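Local coordinates for unknown conserved protein BH2331 (Bacillus halodurans, PDB 1VL5) that is not functionally characterised but probably acts as an S-adenosylmethionine-dependent methyltransferase, at residues Ser171-Leu174 with Lys175-Glu178. Sequence-based numbering, arbitrary orientation.
Sequences SDWL and KMLE
Two successive turns of the amphipathic helix 170-180 meet here, and the side-chain part of the contact is a Met-aromatic pair, i to i+3, between Trp-173 and Met-176. Met-176 is a selenomethionine. Its chain runs straight through chi2 and then bends at chi3 (-88°), which lays the terminal methyl CE over one face of the indole. CE of Met-176 lies 3.9 Å from the centroid of the Trp-173 six-membered ring, 15° off the ring normal, a CH-pi contact. The methyl is offset toward the rim of the indole; the ring atom nearest CE of Met-176 is CE3 of Trp-173, 3.8 Å away. Selenium approaches the same ring more obliquely: SE of Met-176 lies 4.8 Å from the centroid of the Trp-173 six-membered ring. CE of Met-176 also touches CB of Asp-172 at 4.1 Å, bridging two neighbouring residues of the preceding turn.

Four i to i+4 backbone hydrogen bonds hold the turns together. The amides of Lys-175, Met-176, Leu-177 and Glu-178 donate in order to the carbonyls of Ser-171, Asp-172, Trp-173 and Leu-174; Met-176 N to Asp-172 O, at 3.0 Å, is the straightest of them. CG of Leu-177 packs against the carbonyl oxygen of Trp-173, 3.2 Å from O.

At the start of the helix, Asp-172 OD2 accepts from the backbone N of Lys-169 and forms a salt bridge with Arg-166, while Ser-171 OG hydrogen-bonds Glu-145. Trp-173 and Leu-177 are buried against strands 134-142 and 236-250, and Trp-168 meets the indole edge-to-face; Leu-174, Lys-175 and Glu-178 are exposed. The arrangement is that of a helix packed through one apolar side onto the central sheet of an alpha/beta fold, here the Rossmann-like fold of the methyltransferase superfamily.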
loop_
_atom_site.group_PDB
_atom_site.type_symbol
_atom_site.label_atom_id
_atom_site.label_comp_id
_atom_site.label_asym_id
_atom_site.label_seq_id
_atom_site.Cartn_x
_atom_site.Cartn_y
_atom_site.Cartn_z
ATOM N N SER A 171 2.804 -3.101 14.468
ATOM C CA SER A 171 4.033 -3.106 15.266
ATOM C C SER A 171 5.275 -3.358 14.422
ATOM O O SER A 171 6.342 -2.836 14.743
ATOM C CB SER A 171 3.968 -4.164 16.371
ATOM O OG SER A 171 3.655 -5.428 15.798
ATOM N N ASP A 172 5.128 -4.130 13.346
ATOM C CA ASP A 172 6.236 -4.421 12.438
ATOM C C ASP A 172 6.626 -3.132 11.751
ATOM O O ASP A 172 7.806 -2.845 11.605
ATOM C CB ASP A 172 5.861 -5.433 11.351
ATOM C CG ASP A 172 5.659 -6.871 11.857
ATOM O OD1 ASP A 172 6.263 -7.271 12.872
ATOM O OD2 ASP A 172 4.875 -7.601 11.183
ATOM N N TRP A 173 5.649 -2.364 11.283
ATOM C CA TRP A 173 5.929 -1.078 10.643
ATOM C C TRP A 173 6.552 -0.053 11.607
ATOM O O TRP A 173 7.418 0.699 11.218
ATOM C CB TRP A 173 4.671 -0.449 9.999
ATOM C CG TRP A 173 4.331 -1.076 8.736
ATOM C CD1 TRP A 173 3.217 -1.813 8.458
ATOM C CD2 TRP A 173 5.115 -1.065 7.552
ATOM N NE1 TRP A 173 3.266 -2.252 7.162
ATOM C CE2 TRP A 173 4.419 -1.807 6.584
ATOM C CE3 TRP A 173 6.337 -0.472 7.202
ATOM C CZ2 TRP A 173 4.909 -2.010 5.314
ATOM C CZ3 TRP A 173 6.815 -0.653 5.931
ATOM C CH2 TRP A 173 6.095 -1.410 4.989
ATOM N N LEU A 174 6.073 0.017 12.839
ATOM C CA LEU A 174 6.672 0.885 13.824
ATOM C C LEU A 174 8.145 0.594 14.040
ATOM O O LEU A 174 8.965 1.530 14.133
ATOM C CB LEU A 174 5.986 0.757 15.183
ATOM C CG LEU A 174 4.517 1.146 15.360
ATOM C CD1 LEU A 174 4.123 0.868 16.811
ATOM C CD2 LEU A 174 4.268 2.564 14.989
ATOM N N LYS A 175 8.476 -0.688 14.173
ATOM C CA LYS A 175 9.889 -1.106 14.291
ATOM C C LYS A 175 10.718 -0.772 13.026
ATOM O O LYS A 175 11.819 -0.211 13.122
ATOM C CB LYS A 175 9.962 -2.585 14.622
ATOM C CG LYS A 175 9.496 -2.880 16.044
ATOM C CD LYS A 175 9.355 -4.344 16.454
ATOM C CE LYS A 175 8.945 -4.478 17.982
ATOM N NZ LYS A 175 9.652 -3.567 19.102
HETATM N N MSE A 176 10.215 -1.105 11.839
HETATM C CA MSE A 176 10.913 -0.718 10.609
HETATM C C MSE A 176 11.147 0.770 10.478
HETATM O O MSE A 176 12.216 1.197 10.046
HETATM C CB MSE A 176 10.189 -1.259 9.355
HETATM C CG MSE A 176 10.407 -2.770 9.199
HETATM SE SE MSE A 176 9.689 -3.469 7.493
HETATM C CE MSE A 176 7.854 -3.826 8.140
ATOM N N LEU A 177 10.165 1.589 10.843
ATOM C CA LEU A 177 10.317 3.036 10.722
ATOM C C LEU A 177 11.346 3.534 11.686
ATOM O O LEU A 177 12.253 4.268 11.323
ATOM C CB LEU A 177 8.996 3.748 10.959
ATOM C CG LEU A 177 7.919 3.590 9.874
ATOM C CD1 LEU A 177 6.615 4.101 10.440
ATOM C CD2 LEU A 177 8.263 4.349 8.566
ATOM N N GLU A 178 11.261 3.118 12.940
ATOM C CA GLU A 178 12.244 3.601 13.907
ATOM C C GLU A 178 13.649 3.144 13.514
ATOM O O GLU A 178 14.610 3.919 13.594
ATOM C CB GLU A 178 11.909 3.137 15.306
ATOM C CG GLU A 178 12.796 3.755 16.415
ATOM C CD GLU A 178 12.463 3.220 17.782
ATOM O OE1 GLU A 178 11.312 3.440 18.239
ATOM O OE2 GLU A 178 13.371 2.623 18.410
#